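Local coordinates for 3-oxoacyl-[acyl-carrier-protein] reductase (Sinorhizobium meliloti, PDB 3U9L), which probably reduces 3-oxoacyl groups carried by acyl carrier protein, using NADPH, as a member of the short-chain dehydrogenase/reductase family, at residues A[34-39]-A[45-50]; A[76-81]-A[127-132]; A[97-102]-A[112-117]; A[166-171]-A[185-190]; A[285-290]-A[294-299]. All blocks are in the same frame, centred on the assembly; numbering follows the deposited sequence.

In the fold
The five contacts follow a Rossmann-type subunit built on a parallel sheet with helices packed against it. Contact 1 comes first along the chain, in the crossover of strand 31-36 and helix 44-57; contact 4, about 25 Å away between centres, belongs to that of helix 158-179 and strand 183-190. Contacts 2 and 3 share helix 108-136, about 26 Å apart between centres, and contact 3 falls within the sequence between the two halves of contact 2. Contacts 3 and 4 touch through Tyr115 and Ala166. Contact 5, the last along the chain, lies about 40 Å from contact 1 between centres. All but contact 1 also reach the second subunit, so most of these packing regions border the dimer interface.

Contact 1: A[34-39]-A[45-50]; sequences ASMRDI and SNVEAI
Asn46, the first residue of the helical segment to touch the strand side, offers only its aliphatic base: its CB stands 4.4 Å from SE of Met36, a selenomethionine. Its amide end is occupied outside the contact, ND2 giving a hydrogen bond to Asn43. Val47 comes next, its CG2 branch sitting between two neighbours, 3.7 Å from CG2 of Ile39 and 4.1 Å from SE of Met36, so one methyl touches both the strand end and the turn beyond it. With CG1 between the backbone N and the carbonyl carbon (chi1 50°), CG2 of Ile39 stands beside the N and meets Val47. One turn further on, Ile50 meets Met36 tip to tip: CD1 and CE are 3.5 Å apart, tighter than ordinary carbon packing. The Met36 chain bends at its last torsion (chi3 70°), which swings CE from the flank of Val47 toward Ile50. Strand 34-36 and helix 45-50 run almost antiparallel, at 173°, as in any beta-alpha crossover; in this family the turn beyond this strand usually lies near the cofactor's adenosine ribose. The chemistry is wholly apolar, implying that shape and burial hold helix to strand, with the flexible selenomethionine fitted along little more than one helical turn.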
# COMPACT_ATOMS: atom_id res chain seq x y z
N ALA A 34 19.52 -0.81 19.27
CA ALA A 34 19.62 -0.71 17.83
C ALA A 34 19.66 -2.13 17.27
O ALA A 34 20.72 -2.79 17.29
CB ALA A 34 20.86 0.10 17.42
N SER A 35 18.55 -2.62 16.73
CA SER A 35 18.46 -4.01 16.34
C SER A 35 18.68 -4.22 14.84
O SER A 35 18.48 -3.30 14.03
CB SER A 35 17.11 -4.61 16.76
OG SER A 35 16.14 -4.27 15.78
N MSE A 36 19.08 -5.43 14.48
CA MSE A 36 19.36 -5.78 13.07
C MSE A 36 19.55 -7.30 12.91
O MSE A 36 19.73 -7.99 13.89
CB MSE A 36 20.63 -5.06 12.58
CG MSE A 36 21.92 -5.57 13.24
SE MSE A 36 23.39 -4.19 13.26
CE MSE A 36 22.63 -2.93 14.59
N ARG A 37 19.49 -7.79 11.68
CA ARG A 37 19.63 -9.21 11.38
C ARG A 37 21.11 -9.64 11.34
O ARG A 37 22.00 -8.85 11.06
CB ARG A 37 19.02 -9.49 10.00
CG ARG A 37 18.17 -8.31 9.42
CD ARG A 37 19.00 -7.07 8.84
NE ARG A 37 18.91 -5.75 9.53
CZ ARG A 37 19.30 -4.63 8.93
NH1 ARG A 37 19.29 -3.46 9.53
NH2 ARG A 37 19.75 -4.71 7.69
N ASP A 38 21.36 -10.90 11.63
CA ASP A 38 22.65 -11.51 11.39
C ASP A 38 23.84 -10.72 11.94
O ASP A 38 24.73 -10.36 11.19
CB ASP A 38 22.85 -11.67 9.89
CG ASP A 38 23.97 -12.65 9.55
OD1 ASP A 38 24.52 -13.30 10.48
OD2 ASP A 38 24.29 -12.77 8.35
N ILE A 39 23.86 -10.44 13.24
CA ILE A 39 24.93 -9.61 13.76
C ILE A 39 26.29 -10.32 13.74
O ILE A 39 27.32 -9.64 13.85
CB ILE A 39 24.68 -9.21 15.21
CG1 ILE A 39 24.34 -10.45 16.02
CG2 ILE A 39 23.56 -8.15 15.31
CD1 ILE A 39 24.15 -10.17 17.52
N SER A 45 30.40 -5.92 10.87
CA SER A 45 31.09 -4.63 10.82
C SER A 45 30.24 -3.48 11.31
O SER A 45 30.76 -2.52 11.88
CB SER A 45 31.63 -4.29 9.42
OG SER A 45 32.57 -5.26 9.06
N ASN A 46 28.95 -3.53 11.03
CA ASN A 46 28.07 -2.47 11.45
C ASN A 46 27.96 -2.46 12.95
O ASN A 46 27.93 -1.39 13.57
CB ASN A 46 26.69 -2.65 10.81
CG ASN A 46 26.71 -2.28 9.36
OD1 ASN A 46 27.35 -1.29 8.99
ND2 ASN A 46 26.02 -3.06 8.53
N VAL A 47 27.90 -3.66 13.52
CA VAL A 47 27.89 -3.86 14.98
C VAL A 47 29.15 -3.17 15.52
O VAL A 47 29.07 -2.38 16.44
CB VAL A 47 27.87 -5.36 15.40
CG1 VAL A 47 28.07 -5.50 16.93
CG2 VAL A 47 26.55 -6.02 15.02
N GLU A 48 30.31 -3.45 14.90
CA GLU A 48 31.58 -2.88 15.38
C GLU A 48 31.56 -1.38 15.31
O GLU A 48 31.97 -0.71 16.24
CB GLU A 48 32.78 -3.41 14.58
CG GLU A 48 32.86 -4.91 14.65
CD GLU A 48 34.07 -5.50 13.93
OE1 GLU A 48 34.87 -4.74 13.31
OE2 GLU A 48 34.21 -6.76 14.01
N ALA A 49 31.06 -0.85 14.19
CA ALA A 49 30.97 0.60 13.99
C ALA A 49 30.13 1.27 15.05
O ALA A 49 30.54 2.27 15.63
CB ALA A 49 30.45 0.93 12.58
N ILE A 50 28.96 0.69 15.33
CA ILE A 50 28.02 1.24 16.30
C ILE A 50 28.56 1.09 17.73
O ILE A 50 28.42 1.99 18.58
CB ILE A 50 26.62 0.48 16.22
CG1 ILE A 50 25.84 0.82 14.96
CG2 ILE A 50 25.72 0.74 17.40
CD1 ILE A 50 24.91 -0.32 14.59

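Contact 2: A[76-81]-A[127-132]; sequences RAIDQI and RAALPH
Ile78 and Ala129 mark the closest backbone approach, their CA atoms 6.5 Å apart, where helix segments 76-81 and 127-132 run side by side with axes 9.6 Å apart and 28° from parallel. All the side-chain contact runs through Ile78. Its CG1 presses on the CB of Ala128 at 3.6 Å, while CD1 reaches on to the CB of Ala129, a looser touch at 4.2 Å. The other branch, CG2, lies opposite the backbone N across the first torsion (chi1 -65° for CG1). This Ile78 CG2 is 3.7 Å from the Ala128 carbonyl O and 3.9 Å from His132 CD2, one turn on, approaching the imidazole at a slant. With an alanine here, Ala128, Ala129 and the His132 ring would probably lose their common packing partner and a gap would open between the helices. Ile78 also reaches down to Leu9 of strand 7-10, whereas Arg127, on another side of helix 108-136, forms a salt bridge to Asp208 of the second subunit. Two alanines give the single branched residue a small-sided surface to pack on, so the contact depends on apolar fit.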
# COMPACT_ATOMS: atom_id res chain seq x y z
N ARG A 76 12.11 -13.40 20.52
CA ARG A 76 13.27 -13.53 21.37
C ARG A 76 13.80 -12.17 21.75
O ARG A 76 14.12 -11.94 22.91
CB ARG A 76 14.35 -14.33 20.62
CG ARG A 76 15.55 -14.68 21.51
CD ARG A 76 16.66 -15.41 20.71
NE ARG A 76 17.86 -15.64 21.54
CZ ARG A 76 18.83 -14.74 21.72
NH1 ARG A 76 18.76 -13.54 21.12
NH2 ARG A 76 19.88 -15.04 22.49
N ALA A 77 13.95 -11.29 20.76
CA ALA A 77 14.57 -9.98 21.00
C ALA A 77 13.68 -9.13 21.89
O ALA A 77 14.18 -8.34 22.68
CB ALA A 77 14.78 -9.29 19.69
N ILE A 78 12.36 -9.22 21.71
CA ILE A 78 11.43 -8.46 22.55
C ILE A 78 11.46 -8.99 23.97
O ILE A 78 11.48 -8.23 24.92
CB ILE A 78 9.98 -8.52 22.02
CG1 ILE A 78 9.89 -7.84 20.66
CG2 ILE A 78 8.95 -7.94 23.06
CD1 ILE A 78 10.29 -6.44 20.64
N ASP A 79 11.42 -10.31 24.12
CA ASP A 79 11.64 -10.90 25.46
C ASP A 79 12.93 -10.48 26.14
O ASP A 79 12.94 -10.28 27.36
CB ASP A 79 11.60 -12.40 25.36
CG ASP A 79 10.25 -12.88 25.02
OD1 ASP A 79 9.28 -12.15 25.38
OD2 ASP A 79 10.14 -13.96 24.41
N GLN A 80 14.02 -10.31 25.36
CA GLN A 80 15.26 -9.81 26.00
C GLN A 80 15.15 -8.41 26.61
O GLN A 80 15.55 -8.18 27.76
CB GLN A 80 16.47 -9.91 25.07
CG GLN A 80 17.03 -11.33 25.05
CD GLN A 80 17.98 -11.58 23.87
OE1 GLN A 80 18.24 -10.69 23.06
NE2 GLN A 80 18.48 -12.82 23.77
N ILE A 81 14.60 -7.48 25.84
CA ILE A 81 14.38 -6.12 26.28
C ILE A 81 13.44 -6.08 27.49
O ILE A 81 13.72 -5.42 28.48
CB ILE A 81 13.80 -5.26 25.13
CG1 ILE A 81 14.85 -5.12 24.01
CG2 ILE A 81 13.42 -3.89 25.65
CD1 ILE A 81 14.39 -4.34 22.79
N ARG A 127 3.05 -7.27 16.85
CA ARG A 127 2.37 -8.32 17.56
C ARG A 127 3.17 -8.78 18.79
O ARG A 127 2.59 -9.20 19.81
CB ARG A 127 2.04 -9.48 16.62
CG ARG A 127 0.73 -9.21 15.83
CD ARG A 127 0.44 -10.33 14.77
NE ARG A 127 0.40 -11.68 15.35
CZ ARG A 127 -0.62 -12.18 16.04
NH1 ARG A 127 -0.52 -13.42 16.54
NH2 ARG A 127 -1.73 -11.47 16.26
N ALA A 128 4.50 -8.68 18.71
CA ALA A 128 5.38 -9.00 19.85
C ALA A 128 5.41 -7.92 20.92
O ALA A 128 5.35 -8.20 22.13
CB ALA A 128 6.85 -9.31 19.33
N ALA A 129 5.55 -6.67 20.51
CA ALA A 129 5.76 -5.55 21.40
C ALA A 129 4.53 -4.92 21.97
O ALA A 129 4.51 -4.52 23.08
CB ALA A 129 6.61 -4.48 20.75
N LEU A 130 3.50 -4.86 21.16
CA LEU A 130 2.30 -4.22 21.58
C LEU A 130 1.60 -4.74 22.86
O LEU A 130 1.13 -3.96 23.59
CB LEU A 130 1.34 -4.02 20.40
CG LEU A 130 1.61 -2.95 19.35
CD1 LEU A 130 0.55 -2.90 18.38
CD2 LEU A 130 1.79 -1.64 19.99
N PRO A 131 1.59 -6.03 23.08
CA PRO A 131 1.00 -6.53 24.33
C PRO A 131 1.67 -5.86 25.49
O PRO A 131 1.01 -5.50 26.39
CB PRO A 131 1.37 -8.02 24.26
CG PRO A 131 1.30 -8.30 22.83
CD PRO A 131 1.44 -7.04 22.05
N HIS A 132 2.99 -5.70 25.49
CA HIS A 132 3.64 -5.03 26.58
C HIS A 132 3.29 -3.55 26.67
O HIS A 132 3.06 -3.06 27.73
CB HIS A 132 5.14 -5.28 26.51
CG HIS A 132 5.48 -6.72 26.40
ND1 HIS A 132 5.56 -7.57 27.47
CD2 HIS A 132 5.78 -7.47 25.32
CE1 HIS A 132 5.88 -8.77 27.05
NE2 HIS A 132 6.02 -8.73 25.75

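Contact 3: A[97-102]-A[112-117]; sequences HMVFGP and AELYDI
Val99 and Leu114 supply the purely apolar part of this contact, their branches reaching toward each other tip to tip, with Val99 CG1 3.9 Å from Leu114 CD2. Leu114 CD1 lies almost as near, at 4.0 Å from Val99 CG1. A second group of contacts involves the His97 ring. The imidazole is carried toward the helix by an extended first torsion, CG opposite the backbone N (chi1 174°), and Ile117 CD1 meets it at a slant, 3.6 Å from ND1. Ile117 CG2 backs this up against His97 CB at 3.8 Å. The third kind is carbon against polar backbone, Leu114 CD1 resting 3.3 Å from His97 O. That oxygen is served from helix 108-136 all the same, since Asn118 ND2 gives hydrogen bonds to both His97 O and Leu114 O. The methyls bury His97 ND1, which has no partner in the model. In this way the loop leaving strand 90-93 of the Rossmann fold packs on the long helix that follows it. Across these two segments the chemistry implies seating by apolar burial, while backbone bonds to Gly204 and Tyr156 also hold the loop.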
# COMPACT_ATOMS: atom_id res chain seq x y z
N HIS A 97 13.64 -1.76 2.54
CA HIS A 97 14.51 -2.24 1.44
C HIS A 97 13.79 -1.93 0.15
O HIS A 97 12.58 -2.23 0.06
CB HIS A 97 14.72 -3.78 1.50
CG HIS A 97 15.47 -4.34 0.32
ND1 HIS A 97 14.92 -5.28 -0.55
CD2 HIS A 97 16.72 -4.08 -0.15
CE1 HIS A 97 15.80 -5.57 -1.50
NE2 HIS A 97 16.90 -4.86 -1.28
N MSE A 98 14.52 -1.34 -0.80
CA MSE A 98 13.97 -0.90 -2.06
C MSE A 98 14.52 -1.61 -3.33
O MSE A 98 15.49 -2.38 -3.25
CB MSE A 98 14.10 0.62 -2.15
CG MSE A 98 15.32 1.22 -2.78
SE MSE A 98 15.16 3.15 -2.15
CE MSE A 98 15.57 4.13 -3.84
N VAL A 99 13.90 -1.35 -4.49
CA VAL A 99 14.26 -2.00 -5.76
C VAL A 99 14.00 -1.04 -6.89
O VAL A 99 13.25 -0.06 -6.72
CB VAL A 99 13.44 -3.27 -6.02
CG1 VAL A 99 13.63 -4.32 -4.90
CG2 VAL A 99 11.99 -2.93 -6.15
N PHE A 100 14.57 -1.33 -8.06
CA PHE A 100 14.43 -0.46 -9.21
C PHE A 100 14.27 -1.25 -10.49
O PHE A 100 15.05 -2.17 -10.75
CB PHE A 100 15.68 0.43 -9.37
CG PHE A 100 15.52 1.52 -10.41
CD1 PHE A 100 14.92 2.73 -10.07
CD2 PHE A 100 16.01 1.37 -11.71
CE1 PHE A 100 14.78 3.77 -11.00
CE2 PHE A 100 15.87 2.40 -12.65
CZ PHE A 100 15.27 3.60 -12.29
N GLY A 101 13.30 -0.87 -11.31
CA GLY A 101 13.05 -1.59 -12.55
C GLY A 101 11.59 -1.47 -12.96
O GLY A 101 10.73 -1.05 -12.14
N PRO A 102 11.30 -1.88 -14.21
CA PRO A 102 9.96 -1.86 -14.76
C PRO A 102 9.12 -2.82 -13.94
O PRO A 102 9.53 -3.96 -13.67
CB PRO A 102 10.11 -2.48 -16.17
CG PRO A 102 11.60 -2.71 -16.39
CD PRO A 102 12.34 -2.39 -15.16
N ALA A 112 5.76 -9.75 -3.24
CA ALA A 112 5.51 -10.38 -1.94
C ALA A 112 6.67 -10.23 -0.97
O ALA A 112 6.47 -9.92 0.15
CB ALA A 112 5.18 -11.80 -2.11
N GLU A 113 7.87 -10.43 -1.47
CA GLU A 113 9.05 -10.34 -0.64
C GLU A 113 9.24 -8.93 -0.11
O GLU A 113 9.62 -8.72 0.99
CB GLU A 113 10.29 -10.81 -1.40
CG GLU A 113 11.53 -10.56 -0.64
CD GLU A 113 12.81 -10.88 -1.38
OE1 GLU A 113 12.79 -11.08 -2.60
OE2 GLU A 113 13.85 -10.90 -0.73
N LEU A 114 8.95 -7.98 -0.96
CA LEU A 114 9.04 -6.59 -0.62
C LEU A 114 8.04 -6.25 0.50
O LEU A 114 8.42 -5.74 1.49
CB LEU A 114 8.99 -5.72 -1.85
CG LEU A 114 10.29 -5.40 -2.58
CD1 LEU A 114 11.05 -4.37 -1.88
CD2 LEU A 114 11.13 -6.55 -2.92
N TYR A 115 6.78 -6.61 0.31
CA TYR A 115 5.78 -6.55 1.32
C TYR A 115 6.25 -7.19 2.65
O TYR A 115 6.08 -6.62 3.68
CB TYR A 115 4.49 -7.18 0.87
CG TYR A 115 3.27 -6.65 1.55
CD1 TYR A 115 2.86 -5.37 1.34
CD2 TYR A 115 2.51 -7.44 2.37
CE1 TYR A 115 1.77 -4.89 1.92
CE2 TYR A 115 1.40 -6.96 2.96
CZ TYR A 115 1.03 -5.69 2.72
OH TYR A 115 -0.04 -5.18 3.30
N ASP A 116 6.84 -8.36 2.57
CA ASP A 116 7.37 -9.03 3.74
C ASP A 116 8.34 -8.09 4.45
O ASP A 116 8.19 -7.77 5.58
CB ASP A 116 8.06 -10.35 3.38
CG ASP A 116 8.40 -11.21 4.62
OD1 ASP A 116 7.83 -11.08 5.65
OD2 ASP A 116 9.24 -12.06 4.51
N ILE A 117 9.33 -7.65 3.73
CA ILE A 117 10.36 -6.77 4.33
C ILE A 117 9.86 -5.42 4.86
O ILE A 117 10.30 -4.92 5.91
CB ILE A 117 11.52 -6.48 3.33
CG1 ILE A 117 12.19 -7.78 2.88
CG2 ILE A 117 12.58 -5.58 4.01
CD1 ILE A 117 13.33 -7.59 1.78

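Contact 4: A[166-171]-A[185-190]; sequences AMDAIA and TSIIVP
Ile187 splits its two branches between two residues of the helix. Ile187 CG2 lies 3.7 Å from OD2 of the Asp168 carboxylate, and Ile187 CD1 meets the CB of Ala171, also at 3.7 Å, one helical turn further along. The first torsion sets this up: with CG1 at -58° and therefore opposite the carbonyl carbon, CG2 falls opposite the backbone N and the two arms spread along the helix face. Asp168 slants across the isoleucine, its carboxylate brought over by an extended chi1 of -163°. The approach is carbon against oxygen, and the carboxylate finds its polar partners beyond this pair: OD2 is hydrogen-bonded to Ser145 OG and OD1 forms a salt bridge to Arg262. Gripped at both oxygens, the group is likely held in its rotation while OD2 also rests against the isoleucine methyl. At the other end Thr185 stays a little farther off, and a water fills the polar link, donating to Ala171 O at 3.0 Å and to Thr185 OG1 at 2.8 Å. Helix 166-171 and strand 185-190 run 157° apart, axes 10.3 Å from each other, in the crossover from strand 139-144 through helix 158-179 to strand 183-190. The strand lies between 139-144 and 262-265, Ala171 touches Trp143, and Ala166 and Ile170 pack on Val119 of helix 108-136 and Ala162 of the second subunit.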
# COMPACT_ATOMS: atom_id res chain seq x y z
N ALA A 166 1.37 0.89 1.62
CA ALA A 166 0.60 -0.00 2.51
C ALA A 166 1.08 0.27 3.92
O ALA A 166 0.26 0.35 4.83
CB ALA A 166 0.81 -1.46 2.16
N MSE A 167 2.39 0.43 4.11
CA MSE A 167 2.90 0.63 5.47
C MSE A 167 2.36 1.92 6.13
O MSE A 167 2.02 1.95 7.32
CB MSE A 167 4.45 0.65 5.54
CG MSE A 167 4.97 0.57 6.99
SE MSE A 167 6.49 1.88 7.25
CE MSE A 167 5.37 3.51 7.43
N ASP A 168 2.31 2.99 5.34
CA ASP A 168 1.74 4.20 5.88
C ASP A 168 0.23 4.04 6.24
O ASP A 168 -0.19 4.56 7.25
CB ASP A 168 1.94 5.37 4.91
CG ASP A 168 1.74 6.71 5.58
OD1 ASP A 168 0.58 7.11 5.67
OD2 ASP A 168 2.73 7.37 5.99
N ALA A 169 -0.55 3.35 5.39
CA ALA A 169 -1.97 3.10 5.62
C ALA A 169 -2.15 2.33 6.94
O ALA A 169 -3.04 2.61 7.70
CB ALA A 169 -2.58 2.31 4.46
N ILE A 170 -1.27 1.38 7.18
CA ILE A 170 -1.28 0.59 8.41
C ILE A 170 -0.91 1.43 9.61
O ILE A 170 -1.54 1.32 10.67
CB ILE A 170 -0.33 -0.60 8.32
CG1 ILE A 170 -0.90 -1.58 7.28
CG2 ILE A 170 -0.09 -1.28 9.79
CD1 ILE A 170 0.02 -2.61 6.76
N ALA A 171 0.06 2.30 9.47
CA ALA A 171 0.47 3.15 10.60
C ALA A 171 -0.71 3.99 11.09
O ALA A 171 -0.91 4.24 12.28
CB ALA A 171 1.62 4.07 10.18
N THR A 185 1.28 7.99 18.38
CA THR A 185 1.88 7.67 17.09
C THR A 185 2.47 8.92 16.47
O THR A 185 1.85 10.01 16.49
CB THR A 185 0.84 7.17 16.09
OG1 THR A 185 0.33 5.90 16.54
CG2 THR A 185 1.48 6.95 14.70
N SER A 186 3.65 8.78 15.87
CA SER A 186 4.20 9.84 15.08
C SER A 186 4.84 9.20 13.83
O SER A 186 5.52 8.15 13.92
CB SER A 186 5.18 10.67 15.95
OG SER A 186 5.77 11.67 15.13
N ILE A 187 4.60 9.79 12.65
CA ILE A 187 5.05 9.21 11.42
C ILE A 187 6.06 10.19 10.77
O ILE A 187 5.78 11.36 10.56
CB ILE A 187 3.92 8.97 10.41
CG1 ILE A 187 2.83 8.03 11.02
CG2 ILE A 187 4.52 8.39 9.11
CD1 ILE A 187 1.54 7.75 10.22
N ILE A 188 7.24 9.68 10.50
CA ILE A 188 8.27 10.48 9.87
C ILE A 188 8.18 10.21 8.37
O ILE A 188 8.13 9.06 7.91
CB ILE A 188 9.68 10.07 10.39
CG1 ILE A 188 9.72 9.97 11.95
CG2 ILE A 188 10.74 10.98 9.81
CD1 ILE A 188 9.23 11.22 12.74
N VAL A 189 8.15 11.31 7.63
CA VAL A 189 8.02 11.28 6.20
C VAL A 189 9.30 11.85 5.49
O VAL A 189 9.38 13.02 5.15
CB VAL A 189 6.70 11.95 5.75
CG1 VAL A 189 6.50 11.76 4.27
CG2 VAL A 189 5.52 11.31 6.52
N PRO A 190 10.30 11.00 5.29
CA PRO A 190 11.57 11.40 4.64
C PRO A 190 11.44 11.48 3.15
O PRO A 190 10.81 10.60 2.55
CB PRO A 190 12.56 10.26 4.98
CG PRO A 190 11.81 9.29 5.80
CD PRO A 190 10.32 9.59 5.72
O HOH W 1 0.63 3.70 14.84

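Contact 5: A[285-290]-A[294-299]; sequences EMLHRV and DLLKPR
The His288 imidazole is the flat group here, and Leu296 CD1 comes to its CD2-NE2 side at a slant, 3.7 Å from NE2 and 3.8 Å from CD2. The two side chains stand at about a right angle, so the ring meets the methyl rather than running along the leucine. The other methyl of the fork, Leu296 CD2, goes to the neighbouring helix residue and packs 3.6 Å from CD1 of Leu287. That methyl of Leu287 also lies 3.9 Å from Leu296 CG, as the two leucines cross obliquely. Both have CG opposite the carbonyl carbon (chi1 -72° for Leu287 and -71° for Leu296), which turns their forks toward each other. A serine in place of Leu296 would probably leave Leu287 without its main partner in this tail and free the His288 ring to turn. What meets is methyl against methyl and methyl against imidazole, with the histidine on the solvent side and Leu287 buried. The contact closes the short turn by which the chain leaves helix 272-289 and doubles back as a 3-10 turn at 294-296. Arg176 of helix 158-179 packs on both Leu287 and Leu296, and Asp294 forms a salt bridge to Arg180 just beyond that helix. Pro155 of the second subunit packs on Leu295.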
# COMPACT_ATOMS: atom_id res chain seq x y z
N GLU A 285 -11.48 14.75 9.56
CA GLU A 285 -12.79 15.26 9.28
C GLU A 285 -13.78 14.09 9.36
O GLU A 285 -14.85 14.19 9.96
CB GLU A 285 -12.86 15.91 7.88
CG GLU A 285 -14.32 16.39 7.59
CD GLU A 285 -14.53 16.92 6.14
OE1 GLU A 285 -15.70 17.32 5.82
OE2 GLU A 285 -13.53 16.93 5.33
N MSE A 286 -13.38 12.94 8.83
CA MSE A 286 -14.27 11.79 8.76
C MSE A 286 -14.51 11.27 10.20
O MSE A 286 -15.62 10.92 10.57
CB MSE A 286 -13.69 10.72 7.85
CG MSE A 286 -14.39 9.36 7.95
SE MSE A 286 -16.33 9.49 7.41
CE MSE A 286 -16.08 9.51 5.48
N LEU A 287 -13.50 11.28 11.04
CA LEU A 287 -13.68 10.71 12.38
C LEU A 287 -14.55 11.64 13.23
O LEU A 287 -15.34 11.18 14.06
CB LEU A 287 -12.30 10.46 13.01
CG LEU A 287 -11.54 9.27 12.39
CD1 LEU A 287 -10.17 9.17 13.06
CD2 LEU A 287 -12.39 7.95 12.59
N HIS A 288 -14.42 12.95 13.00
CA HIS A 288 -15.33 13.91 13.65
C HIS A 288 -16.74 13.69 13.16
O HIS A 288 -17.69 13.61 13.94
CB HIS A 288 -14.87 15.33 13.32
CG HIS A 288 -13.74 15.80 14.18
ND1 HIS A 288 -13.93 16.23 15.47
CD2 HIS A 288 -12.42 15.98 13.91
CE1 HIS A 288 -12.77 16.62 15.98
NE2 HIS A 288 -11.84 16.49 15.04
N ARG A 289 -16.89 13.50 11.86
CA ARG A 289 -18.18 13.28 11.25
C ARG A 289 -18.92 12.08 11.81
O ARG A 289 -20.10 12.15 12.00
CB ARG A 289 -17.98 13.10 9.74
CG ARG A 289 -19.29 12.80 8.99
CD ARG A 289 -18.95 12.69 7.53
NE ARG A 289 -20.09 12.41 6.68
CZ ARG A 289 -20.01 12.07 5.39
NH1 ARG A 289 -18.80 11.97 4.80
NH2 ARG A 289 -21.13 11.81 4.71
N VAL A 290 -18.22 10.98 12.10
CA VAL A 290 -18.91 9.80 12.60
C VAL A 290 -18.97 9.69 14.14
O VAL A 290 -19.46 8.69 14.66
CB VAL A 290 -18.36 8.50 11.99
CG1 VAL A 290 -18.58 8.52 10.46
CG2 VAL A 290 -16.89 8.31 12.35
N ASP A 294 -12.42 11.00 19.33
CA ASP A 294 -11.53 10.66 20.45
C ASP A 294 -10.36 9.77 19.97
O ASP A 294 -9.29 9.75 20.58
CB ASP A 294 -12.31 9.98 21.60
CG ASP A 294 -12.67 8.52 21.28
OD1 ASP A 294 -12.06 7.57 21.87
OD2 ASP A 294 -13.54 8.30 20.41
N LEU A 295 -10.58 9.04 18.88
CA LEU A 295 -9.53 8.20 18.29
C LEU A 295 -8.34 9.02 17.74
O LEU A 295 -7.30 8.46 17.44
CB LEU A 295 -10.10 7.33 17.17
CG LEU A 295 -11.19 6.40 17.71
CD1 LEU A 295 -11.63 5.44 16.58
CD2 LEU A 295 -10.72 5.67 18.97
N LEU A 296 -8.53 10.35 17.65
CA LEU A 296 -7.52 11.24 17.09
C LEU A 296 -6.55 11.61 18.17
O LEU A 296 -5.51 12.22 17.90
CB LEU A 296 -8.14 12.52 16.51
CG LEU A 296 -8.92 12.21 15.21
CD1 LEU A 296 -9.84 13.37 14.83
CD2 LEU A 296 -7.93 11.87 14.03
N LYS A 297 -6.88 11.26 19.40
CA LYS A 297 -6.07 11.73 20.51
C LYS A 297 -5.89 10.68 21.60
O LYS A 297 -6.81 10.40 22.33
CB LYS A 297 -6.70 13.01 21.10
CG LYS A 297 -5.81 13.67 22.14
CD LYS A 297 -6.59 14.18 23.39
CE LYS A 297 -7.48 15.40 23.03
NZ LYS A 297 -7.85 16.28 24.21
N PRO A 298 -4.71 10.08 21.70
CA PRO A 298 -4.39 9.06 22.70
C PRO A 298 -4.88 9.42 24.10
O PRO A 298 -4.71 10.55 24.53
CB PRO A 298 -2.86 9.01 22.66
CG PRO A 298 -2.59 9.34 21.18
CD PRO A 298 -3.54 10.46 20.87
N ARG A 299 -5.45 8.53 24.75
CA ARG A 299 -6.07 8.69 26.03
C ARG A 299 -5.13 9.13 27.13
O ARG A 299 -4.10 8.52 27.34
CB ARG A 299 -6.71 7.39 26.42
CG ARG A 299 -7.50 7.49 27.68
CD ARG A 299 -8.39 6.30 27.88
NE ARG A 299 -9.47 6.20 26.92
CZ ARG A 299 -10.38 5.25 26.97
NH1 ARG A 299 -10.34 4.37 27.93
NH2 ARG A 299 -11.36 5.19 26.08